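Berberine bridge enzyme-like 28 (Arabidopsis thaliana, PDB 5D79) is a secreted plant flavoprotein oxidoreductase that binds FAD, belongs to the oxygen-dependent FAD-linked oxidoreductase family and takes part in adaptation to salt stress. Local coordinates at residues T83-S88 and L130-S135; V104-A109 and A126-R131; I286-E291 and A300-L305. One frame throughout, in Å; residues are numbered along the deposited sequence.

Contact 1: T83-S88 and L130-S135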
loop_
_atom_site.group_PDB
_atom_site.type_symbol
_atom_site.label_atom_id
_atom_site.label_comp_id
_atom_site.label_asym_id
_atom_site.label_seq_id
_atom_site.Cartn_x
_atom_site.Cartn_y
_atom_site.Cartn_z
ATOM N N THR A 83 -13.255 18.249 4.633
ATOM C CA THR A 83 -11.832 18.261 4.977
ATOM C C THR A 83 -11.668 18.715 6.427
ATOM O O THR A 83 -11.396 19.888 6.686
ATOM C CB THR A 83 -10.982 19.188 4.026
ATOM O OG1 THR A 83 -11.334 20.572 4.199
ATOM C CG2 THR A 83 -11.171 18.799 2.568
ATOM N N PRO A 84 -11.829 17.779 7.380
ATOM C CA PRO A 84 -11.755 18.080 8.816
ATOM C C PRO A 84 -10.426 18.727 9.220
ATOM O O PRO A 84 -9.408 18.465 8.581
ATOM C CB PRO A 84 -11.909 16.702 9.468
ATOM C CG PRO A 84 -11.484 15.724 8.391
ATOM C CD PRO A 84 -11.961 16.332 7.127
ATOM N N VAL A 85 -10.440 19.559 10.259
ATOM C CA VAL A 85 -9.215 20.190 10.747
ATOM C C VAL A 85 -8.940 19.842 12.211
ATOM O O VAL A 85 -7.835 20.057 12.712
ATOM C CB VAL A 85 -9.260 21.724 10.589
ATOM C CG1 VAL A 85 -9.361 22.104 9.109
ATOM C CG2 VAL A 85 -10.410 22.318 11.396
ATOM N N LYS A 86 -9.943 19.304 12.892
ATOM C CA LYS A 86 -9.764 18.821 14.255
ATOM C C LYS A 86 -10.517 17.513 14.391
ATOM O O LYS A 86 -11.405 17.225 13.593
ATOM C CB LYS A 86 -10.248 19.853 15.281
ATOM C CG LYS A 86 -11.649 20.362 15.040
ATOM C CD LYS A 86 -11.950 21.603 15.862
ATOM C CE LYS A 86 -13.337 22.169 15.546
ATOM N NZ LYS A 86 -13.466 22.711 14.155
ATOM N N ALA A 87 -10.150 16.713 15.386
ATOM C CA ALA A 87 -10.774 15.407 15.580
ATOM C C ALA A 87 -12.288 15.511 15.682
ATOM O O ALA A 87 -13.003 14.686 15.120
ATOM C CB ALA A 87 -10.221 14.733 16.817
ATOM N N SER A 88 -12.766 16.537 16.385
ATOM C CA SER A 88 -14.194 16.700 16.654
ATOM C C SER A 88 -15.024 16.739 15.372
ATOM O O SER A 88 -16.175 16.300 15.361
ATOM C CB SER A 88 -14.445 17.973 17.468
ATOM O OG SER A 88 -14.334 19.138 16.658
ATOM N N LEU A 130 -8.658 13.559 4.605
ATOM C CA LEU A 130 -7.854 13.814 5.805
ATOM C C LEU A 130 -6.654 14.710 5.559
ATOM O O LEU A 130 -5.771 14.809 6.408
ATOM C CB LEU A 130 -7.371 12.497 6.404
ATOM C CG LEU A 130 -8.495 11.570 6.860
ATOM C CD1 LEU A 130 -7.948 10.215 7.223
ATOM C CD2 LEU A 130 -9.217 12.187 8.038
ATOM N N ARG A 131 -6.643 15.378 4.412
ATOM C CA ARG A 131 -5.512 16.189 3.989
ATOM C C ARG A 131 -5.049 17.241 5.004
ATOM O O ARG A 131 -3.890 17.627 5.000
ATOM C CB ARG A 131 -5.854 16.885 2.676
ATOM C CG ARG A 131 -6.920 17.968 2.782
ATOM C CD ARG A 131 -7.210 18.496 1.408
ATOM N NE ARG A 131 -7.255 17.382 0.471
ATOM C CZ ARG A 131 -7.445 17.502 -0.835
ATOM N NH1 ARG A 131 -7.609 18.702 -1.378
ATOM N NH2 ARG A 131 -7.471 16.416 -1.597
ATOM N N ASN A 132 -5.950 17.701 5.869
ATOM C CA ASN A 132 -5.623 18.757 6.829
ATOM C C ASN A 132 -5.038 18.233 8.134
ATOM O O ASN A 132 -4.436 18.991 8.897
ATOM C CB ASN A 132 -6.863 19.601 7.137
ATOM C CG ASN A 132 -7.270 20.482 5.978
ATOM O OD1 ASN A 132 -6.446 20.816 5.118
ATOM N ND2 ASN A 132 -8.543 20.873 5.949
ATOM N N LEU A 133 -5.232 16.942 8.393
ATOM C CA LEU A 133 -4.710 16.313 9.603
ATOM C C LEU A 133 -3.498 15.446 9.273
ATOM O O LEU A 133 -3.607 14.229 9.128
ATOM C CB LEU A 133 -5.796 15.477 10.293
ATOM C CG LEU A 133 -7.030 16.235 10.785
ATOM C CD1 LEU A 133 -8.053 15.294 11.413
ATOM C CD2 LEU A 133 -6.614 17.320 11.763
ATOM N N ARG A 134 -2.342 16.090 9.162
ATOM C CA ARG A 134 -1.122 15.405 8.760
ATOM C C ARG A 134 0.055 15.777 9.649
ATOM O O ARG A 134 1.215 15.714 9.226
ATOM C CB ARG A 134 -0.795 15.719 7.298
ATOM C CG ARG A 134 -0.650 17.184 6.977
ATOM C CD ARG A 134 -0.336 17.361 5.509
ATOM N NE ARG A 134 -1.023 18.514 4.942
ATOM C CZ ARG A 134 -0.759 19.031 3.746
ATOM N NH1 ARG A 134 -1.445 20.080 3.312
ATOM N NH2 ARG A 134 0.197 18.504 2.991
ATOM N N SER A 135 -0.245 16.158 10.885
ATOM C CA SER A 135 0.784 16.599 11.817
ATOM C C SER A 135 1.644 15.434 12.291
ATOM O O SER A 135 1.121 14.390 12.683
ATOM C CB SER A 135 0.149 17.306 13.013
ATOM O OG SER A 135 -0.525 18.487 12.605
HETATM O O HOH W 1 -8.837 17.303 6.303
#

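Contact 2: V104-A109 and A126-R131. With FAD (flavin-adenine dinucleotide), chain E.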
loop_
_atom_site.group_PDB
_atom_site.type_symbol
_atom_site.label_atom_id
_atom_site.label_comp_id
_atom_site.label_asym_id
_atom_site.label_seq_id
_atom_site.Cartn_x
_atom_site.Cartn_y
_atom_site.Cartn_z
ATOM N N VAL A 104 -20.279 7.111 3.863
ATOM C CA VAL A 104 -19.045 7.876 3.662
ATOM C C VAL A 104 -17.885 7.019 3.193
ATOM O O VAL A 104 -17.910 5.799 3.321
ATOM C CB VAL A 104 -18.590 8.605 4.942
ATOM C CG1 VAL A 104 -19.722 9.445 5.505
ATOM C CG2 VAL A 104 -18.083 7.613 5.971
ATOM N N ARG A 105 -16.870 7.681 2.644
ATOM C CA ARG A 105 -15.594 7.052 2.337
ATOM C C ARG A 105 -14.485 7.921 2.897
ATOM O O ARG A 105 -14.587 9.134 2.856
ATOM C CB ARG A 105 -15.419 6.864 0.834
ATOM C CG ARG A 105 -16.356 5.841 0.225
ATOM C CD ARG A 105 -16.110 4.449 0.781
ATOM N NE ARG A 105 -17.167 3.527 0.378
ATOM C CZ ARG A 105 -17.102 2.716 -0.673
ATOM N NH1 ARG A 105 -16.014 2.694 -1.433
ATOM N NH2 ARG A 105 -18.121 1.915 -0.955
ATOM N N THR A 106 -13.431 7.305 3.424
ATOM C CA THR A 106 -12.336 8.059 4.032
ATOM C C THR A 106 -11.081 8.071 3.163
ATOM O O THR A 106 -10.545 7.018 2.815
ATOM C CB THR A 106 -11.966 7.492 5.401
ATOM O OG1 THR A 106 -13.060 7.672 6.295
ATOM C CG2 THR A 106 -10.744 8.206 5.961
ATOM N N ARG A 107 -10.601 9.263 2.823
ATOM C CA ARG A 107 -9.400 9.372 2.008
ATOM C C ARG A 107 -8.244 10.002 2.774
ATOM O O ARG A 107 -8.411 11.039 3.411
ATOM C CB ARG A 107 -9.679 10.182 0.740
ATOM C CG ARG A 107 -8.486 10.241 -0.195
ATOM C CD ARG A 107 -8.860 10.666 -1.592
ATOM N NE ARG A 107 -9.209 12.076 -1.658
ATOM C CZ ARG A 107 -9.641 12.684 -2.754
ATOM N NH1 ARG A 107 -9.788 11.994 -3.877
ATOM N NH2 ARG A 107 -9.923 13.983 -2.720
ATOM N N SER A 108 -7.073 9.366 2.714
ATOM C CA SER A 108 -5.840 9.979 3.214
ATOM C C SER A 108 -5.079 10.646 2.072
ATOM O O SER A 108 -5.114 11.856 1.935
ATOM C CB SER A 108 -4.949 8.953 3.913
ATOM O OG SER A 108 -5.581 8.447 5.074
ATOM N N ALA A 109 -4.394 9.864 1.250
ATOM C CA ALA A 109 -3.654 10.453 0.141
ATOM C C ALA A 109 -4.051 9.815 -1.176
ATOM O O ALA A 109 -3.496 10.146 -2.218
ATOM C CB ALA A 109 -2.152 10.331 0.361
ATOM N N ALA A 126 -20.446 10.486 0.721
ATOM C CA ALA A 126 -19.644 11.665 0.960
ATOM C C ALA A 126 -18.207 11.216 1.227
ATOM O O ALA A 126 -17.966 10.026 1.451
ATOM C CB ALA A 126 -20.200 12.453 2.123
ATOM N N VAL A 127 -17.261 12.157 1.203
ATOM C CA VAL A 127 -15.849 11.847 1.421
ATOM C C VAL A 127 -15.277 12.584 2.627
ATOM O O VAL A 127 -15.406 13.789 2.731
ATOM C CB VAL A 127 -14.989 12.204 0.174
ATOM C CG1 VAL A 127 -13.507 12.163 0.512
ATOM C CG2 VAL A 127 -15.296 11.269 -0.984
ATOM N N ILE A 128 -14.657 11.845 3.542
ATOM C CA ILE A 128 -13.840 12.428 4.608
ATOM C C ILE A 128 -12.361 12.474 4.164
ATOM O O ILE A 128 -11.623 11.489 4.324
ATOM C CB ILE A 128 -13.948 11.620 5.935
ATOM C CG1 ILE A 128 -15.403 11.281 6.265
ATOM C CG2 ILE A 128 -13.310 12.378 7.083
ATOM C CD1 ILE A 128 -15.549 10.337 7.428
ATOM N N ASP A 129 -11.947 13.605 3.593
ATOM C CA ASP A 129 -10.575 13.800 3.122
ATOM C C ASP A 129 -9.718 14.302 4.285
ATOM O O ASP A 129 -10.011 15.348 4.872
ATOM C CB ASP A 129 -10.557 14.786 1.944
ATOM C CG ASP A 129 -9.200 14.854 1.215
ATOM O OD1 ASP A 129 -8.147 15.002 1.871
ATOM O OD2 ASP A 129 -9.199 14.786 -0.038
ATOM N N LEU A 130 -8.658 13.559 4.605
ATOM C CA LEU A 130 -7.854 13.814 5.805
ATOM C C LEU A 130 -6.654 14.710 5.559
ATOM O O LEU A 130 -5.771 14.809 6.408
ATOM C CB LEU A 130 -7.371 12.497 6.404
ATOM C CG LEU A 130 -8.495 11.570 6.860
ATOM C CD1 LEU A 130 -7.948 10.215 7.223
ATOM C CD2 LEU A 130 -9.217 12.187 8.038
ATOM N N ARG A 131 -6.643 15.378 4.412
ATOM C CA ARG A 131 -5.512 16.189 3.989
ATOM C C ARG A 131 -5.049 17.241 5.004
ATOM O O ARG A 131 -3.890 17.627 5.000
ATOM C CB ARG A 131 -5.854 16.885 2.676
ATOM C CG ARG A 131 -6.920 17.968 2.782
ATOM C CD ARG A 131 -7.210 18.496 1.408
ATOM N NE ARG A 131 -7.255 17.382 0.471
ATOM C CZ ARG A 131 -7.445 17.502 -0.835
ATOM N NH1 ARG A 131 -7.609 18.702 -1.378
ATOM N NH2 ARG A 131 -7.471 16.416 -1.597
HETATM P PA FAD E . -6.322 5.979 0.183
HETATM O O1A FAD E . -7.034 5.809 -1.135
HETATM O O2A FAD E . -6.488 7.362 0.767
HETATM O O5B FAD E . -6.809 4.831 1.211
HETATM C C5B FAD E . -6.901 3.472 0.808
HETATM C C4B FAD E . -7.874 2.662 1.675
HETATM O O4B FAD E . -7.607 2.919 3.042
HETATM C C3B FAD E . -9.318 3.060 1.407
HETATM O O3B FAD E . -10.180 1.944 1.496
HETATM C C2B FAD E . -9.604 4.063 2.510
HETATM O O2B FAD E . -10.977 4.114 2.856
HETATM C C1B FAD E . -8.701 3.589 3.645
HETATM N N9A FAD E . -8.223 4.666 4.539
HETATM C C8A FAD E . -7.371 5.710 4.257
HETATM N N7A FAD E . -7.197 6.440 5.389
HETATM C C5A FAD E . -7.921 5.880 6.388
HETATM C C6A FAD E . -8.113 6.202 7.731
HETATM N N6A FAD E . -7.341 7.099 8.334
HETATM N N1A FAD E . -8.933 5.413 8.514
HETATM C C2A FAD E . -9.551 4.308 7.972
HETATM N N3A FAD E . -9.360 3.996 6.640
HETATM C C4A FAD E . -8.562 4.763 5.862
HETATM N N1 FAD E . 1.971 -0.465 -0.954
HETATM C C2 FAD E . 3.021 -1.188 -0.414
HETATM O O2 FAD E . 2.934 -1.667 0.723
HETATM N N3 FAD E . 4.185 -1.355 -1.155
HETATM C C4 FAD E . 4.313 -0.815 -2.424
HETATM O O4 FAD E . 5.398 -0.885 -3.003
HETATM C C4X FAD E . 3.260 -0.068 -2.955
HETATM N N5 FAD E . 3.396 0.600 -4.162
HETATM C C5X FAD E . 2.470 1.571 -4.513
HETATM C C6 FAD E . 2.697 2.435 -5.582
HETATM C C7 FAD E . 1.751 3.403 -5.928
HETATM C C7M FAD E . 2.001 4.319 -7.088
HETATM C C8 FAD E . 0.585 3.542 -5.172
HETATM C C8M FAD E . -0.460 4.556 -5.537
HETATM C C9 FAD E . 0.356 2.678 -4.107
HETATM C C9A FAD E . 1.268 1.662 -3.807
HETATM N N10 FAD E . 1.029 0.775 -2.768
HETATM C C10 FAD E . 2.102 0.124 -2.192
HETATM C "C1'" FAD E . -0.356 0.590 -2.230
HETATM C "C2'" FAD E . -0.694 1.525 -1.084
HETATM O "O2'" FAD E . 0.102 1.193 0.033
HETATM C "C3'" FAD E . -2.178 1.361 -0.779
HETATM O "O3'" FAD E . -2.914 1.826 -1.890
HETATM C "C4'" FAD E . -2.609 2.174 0.417
HETATM O "O4'" FAD E . -3.773 1.620 0.973
HETATM C "C5'" FAD E . -2.968 3.573 -0.033
HETATM O "O5'" FAD E . -3.032 4.409 1.099
HETATM P P FAD E . -3.492 5.928 0.870
HETATM O O1P FAD E . -3.784 6.580 2.195
HETATM O O2P FAD E . -2.446 6.697 0.101
HETATM O O3P FAD E . -4.763 5.669 -0.089
HETATM O O HOH W 2 -6.439 13.798 0.516
#

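Contact 3: I286-E291 and A300-L305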
loop_
_atom_site.group_PDB
_atom_site.type_symbol
_atom_site.label_atom_id
_atom_site.label_comp_id
_atom_site.label_asym_id
_atom_site.label_seq_id
_atom_site.Cartn_x
_atom_site.Cartn_y
_atom_site.Cartn_z
ATOM N N ILE A 286 17.035 -7.642 -1.576
ATOM C CA ILE A 286 17.287 -7.739 -3.013
ATOM C C ILE A 286 15.998 -7.934 -3.827
ATOM O O ILE A 286 15.392 -9.011 -3.821
ATOM C CB ILE A 286 18.252 -8.905 -3.362
ATOM C CG1 ILE A 286 19.192 -9.231 -2.211
ATOM C CG2 ILE A 286 19.055 -8.602 -4.628
ATOM C CD1 ILE A 286 19.950 -10.489 -2.465
ATOM N N ARG A 287 15.613 -6.892 -4.548
ATOM C CA ARG A 287 14.422 -6.897 -5.396
ATOM C C ARG A 287 14.760 -7.097 -6.888
ATOM O O ARG A 287 15.800 -6.658 -7.375
ATOM C CB ARG A 287 13.642 -5.587 -5.188
ATOM C CG ARG A 287 12.755 -5.157 -6.367
ATOM C CD ARG A 287 11.803 -4.011 -6.008
ATOM N NE ARG A 287 10.874 -4.391 -4.938
ATOM C CZ ARG A 287 10.081 -3.533 -4.302
ATOM N NH1 ARG A 287 10.103 -2.244 -4.633
ATOM N NH2 ARG A 287 9.276 -3.952 -3.338
ATOM N N THR A 288 13.877 -7.785 -7.601
ATOM C CA THR A 288 14.016 -7.983 -9.029
ATOM C C THR A 288 12.821 -7.346 -9.727
ATOM O O THR A 288 11.667 -7.648 -9.416
ATOM C CB THR A 288 14.104 -9.490 -9.392
ATOM O OG1 THR A 288 15.286 -10.071 -8.811
ATOM C CG2 THR A 288 14.131 -9.691 -10.900
ATOM N N THR A 289 13.090 -6.445 -10.657
ATOM C CA THR A 289 12.017 -5.856 -11.434
ATOM C C THR A 289 12.218 -6.138 -12.911
ATOM O O THR A 289 13.259 -5.837 -13.489
ATOM C CB THR A 289 11.927 -4.342 -11.230
ATOM O OG1 THR A 289 11.952 -4.050 -9.828
ATOM C CG2 THR A 289 10.641 -3.792 -11.872
ATOM N N LEU A 290 11.209 -6.729 -13.518
ATOM C CA LEU A 290 11.195 -6.903 -14.947
ATOM C C LEU A 290 10.379 -5.780 -15.574
ATOM O O LEU A 290 9.234 -5.545 -15.186
ATOM C CB LEU A 290 10.616 -8.261 -15.297
ATOM C CG LEU A 290 11.299 -9.428 -14.610
ATOM C CD1 LEU A 290 10.721 -10.719 -15.159
ATOM C CD2 LEU A 290 12.772 -9.363 -14.863
ATOM N N GLU A 291 10.974 -5.075 -16.530
ATOM C CA GLU A 291 10.354 -3.886 -17.106
ATOM C C GLU A 291 11.130 -3.427 -18.332
ATOM O O GLU A 291 12.166 -3.997 -18.653
ATOM C CB GLU A 291 10.306 -2.757 -16.080
ATOM C CG GLU A 291 11.687 -2.310 -15.700
ATOM C CD GLU A 291 11.685 -1.181 -14.727
ATOM O OE1 GLU A 291 10.591 -0.774 -14.297
ATOM O OE2 GLU A 291 12.783 -0.701 -14.397
ATOM N N ALA A 300 16.124 -7.109 -16.776
ATOM C CA ALA A 300 15.966 -7.404 -15.355
ATOM C C ALA A 300 16.784 -6.421 -14.540
ATOM O O ALA A 300 17.995 -6.319 -14.710
ATOM C CB ALA A 300 16.394 -8.825 -15.034
ATOM N N LEU A 301 16.108 -5.706 -13.652
ATOM C CA LEU A 301 16.745 -4.740 -12.778
ATOM C C LEU A 301 16.822 -5.284 -11.344
ATOM O O LEU A 301 15.808 -5.434 -10.671
ATOM C CB LEU A 301 15.974 -3.421 -12.820
ATOM C CG LEU A 301 16.698 -2.135 -12.441
ATOM C CD1 LEU A 301 17.792 -1.815 -13.464
ATOM C CD2 LEU A 301 15.687 -0.999 -12.323
ATOM N N PHE A 302 18.032 -5.590 -10.897
ATOM C CA PHE A 302 18.273 -6.017 -9.530
ATOM C C PHE A 302 18.754 -4.851 -8.679
ATOM O O PHE A 302 19.869 -4.361 -8.848
ATOM C CB PHE A 302 19.295 -7.135 -9.508
ATOM C CG PHE A 302 18.951 -8.266 -10.411
ATOM C CD1 PHE A 302 18.130 -9.293 -9.969
ATOM C CD2 PHE A 302 19.425 -8.300 -11.712
ATOM C CE1 PHE A 302 17.797 -10.343 -10.808
ATOM C CE2 PHE A 302 19.093 -9.342 -12.552
ATOM C CZ PHE A 302 18.279 -10.366 -12.102
ATOM N N THR A 303 17.895 -4.404 -7.769
ATOM C CA THR A 303 18.213 -3.300 -6.876
ATOM C C THR A 303 18.096 -3.767 -5.434
ATOM O O THR A 303 17.341 -4.691 -5.115
ATOM C CB THR A 303 17.292 -2.099 -7.105
ATOM O OG1 THR A 303 15.930 -2.512 -6.955
ATOM C CG2 THR A 303 17.489 -1.574 -8.488
ATOM N N GLY A 304 18.848 -3.135 -4.551
ATOM C CA GLY A 304 18.863 -3.583 -3.179
ATOM C C GLY A 304 19.356 -2.578 -2.174
ATOM O O GLY A 304 19.991 -1.590 -2.519
ATOM N N LEU A 305 19.041 -2.851 -0.918
ATOM C CA LEU A 305 19.448 -2.024 0.198
ATOM C C LEU A 305 20.102 -2.937 1.224
ATOM O O LEU A 305 19.509 -3.917 1.675
ATOM C CB LEU A 305 18.252 -1.279 0.796
ATOM C CG LEU A 305 18.534 -0.575 2.123
ATOM C CD1 LEU A 305 19.446 0.584 1.909
ATOM C CD2 LEU A 305 17.259 -0.120 2.783
#

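Contact 1: T83-S88 and L130-S135
Asn132 and Leu133, at the end of a type I beta turn that runs from Leu130 to Leu133, lie against the loop from Thr83 to Lys86 in the FAD-binding PCMH-type domain. The turn follows strand 125-129 and is closed by its own backbone bond, Leu133 N to Leu130 O; the facing loop carries the chain from strand 80-82 into helix 87-100. Val85 and Asn132 are the nearest pair of CA atoms, 5.5 Å apart. Asn132 reaches across with its amide: CG sits beside its own backbone N, anti to the carbonyl carbon (chi1 -71°), and this sends ND2 to Thr83 O at 3.1 Å. An N-H...O angle of 134° makes that hydrogen bond weak. Besides this bond, the CG1 methyl of Val85 comes within 3.5 Å of Asn132 ND2, the two side chains lying alongside one another and pointing the same way. A water bridges the two backbones, donating to Pro84 O and accepting from Asn132 N. Leu133 meets the loop differently, mainly through its CD2 methyl, 3.1 Å from Val85 O, with CG 3.9 Å from Pro84 O. The Pro84 ring, whose other neighbours include Val90 of helix 87-100 and Ile128 of strand 125-129, touches Leu130 through CG to CD2. Leu130 also contacts FAD, which places this turn at the edge of the cofactor pocket. At the remaining end, the Arg131 chain passes Thr83 on its aliphatic part, its guanidinium being bound to Asp129, and CD of Arg131 lies 4.1 Å from the CG2 methyl of Thr83.

Contact 2: V104-A109 and A126-R131
Two neighbouring parallel strands of the FAD-binding domain, 103-107 and 125-129, meet here and lead directly into the cofactor pocket. Their axes approach to 4.6 Å with 25° between directions, and the ladder is read from four backbone bonds: Arg105 N to Ala126 O, Ile128 N to Arg105 O, Arg107 N to Ile128 O, and Leu130 N to Arg107 O. On the face bearing Val104, Thr106 and Ile128, Ile128 CD1 rests against Val104 CG2 (4.0 Å) and Thr106 OG1 (3.8 Å). The face bearing Arg107 and Asp129 holds a salt-bridge network. Arg107 grips one oxygen side-on, NE at 3.2 Å and NH2 at 2.9 Å from Asp129 OD2, with guanidinium and carboxylate planes 82° apart. Arg131 NH2 reaches OD2 too, so both arginines share that oxygen. Asp129 OD1 accepts from Arg131 N, forming an Asx turn, and from Arg131 NE; the carboxylate thus probably offsets the charge of two nearly parallel guanidinium groups. A water donates to Ser108 O and Asp129 OD1, tying the strand end to the same carboxylate. Beyond the ladder, FAD O2B donates to Thr106 O, and Ser108 N donates to FAD O2A at 2.9 Å. With chi1 at -64°, the Ser108 hydroxyl turns to the adenine: OG is hydrogen-bonded to FAD N7A at 2.6 Å and also to Thr149 O, while Leu130 CD1 lies 3.4 Å from FAD N6A.

Contact 3: I286-E291 and A300-L305
Arg287 and Thr303 exchange both of their backbone hydrogen bonds across the antiparallel beta hairpin formed by strands 284-292 and 298-306. Arg287 N donates to Thr303 O at 2.9 Å, and Thr303 N returns a bond to Arg287 O at 3.1 Å. The second hydrogen-bonded pair is Thr289 with Leu301, where Thr289 N meets Leu301 O and the return bond, Leu301 N to Thr289 O, is nearly straight at 172°. Between them, Thr288 and Phe302 form a non-hydrogen-bonded pair; their backbone polar groups bond outward instead, Thr288 with Leu400 and Phe302 with Val258. Two carbonyls also receive CA-H...O contacts, including Phe302 CA to Arg287 O at 3.3 Å.

The exception to this satisfaction is Thr288 OG1, buried with no polar partner in the model. A chi1 of -63° turns it to the ring of Phe302, where it lies 3.2 Å from both CD1 and CE1, obliquely to the ring, while the Thr288 CG2 methyl is 3.7 Å from CE1. The two side chains leave the sheet in the same direction, flank to flank. With an alanine here, OG1 and CG2 are gone, which would probably open a gap beside CD1 and CE1 of Phe302 and let the ring shift. Farther along that face, Leu290 CD2 packs on Ala300 CB at 3.7 Å. On the other face, the Arg287 chain, extended as far as CD and bent at chi3, carries its guanidinium away from the hairpin, and NH2 is satisfied by Thr401 OG1.

In the seven-stranded antiparallel sheet, strand 396-402 flanks 284-292 and strand 253-260 flanks 298-306. Helix 263-276 packs on the Thr288, Leu290, Ala300 and Phe302 face, whereas helix 336-343 meets Thr303 on the other.

Contacts 1 and 2 are neighbours, with centres 10 Å apart, and share Leu130 and Arg131 just after strand 125-129. They also touch directly, Pro84 CD lying 3.1 Å from Asp129 O. Helix 87-100 runs from the loop of contact 1 to strand 103-107 of contact 2, and all four segments fall within the FAD-binding PCMH-type range. Contact 3 comes later in the chain and belongs to the seven-stranded antiparallel sheet on the opposite side of the chain's centre, its centre 37 Å from contact 1 and 34 Å from contact 2. Contact 2 holds the adenine and phosphate end of FAD, whereas the Arg287 side chain of contact 3 comes within about 5 Å of the other, flavin end, near O4.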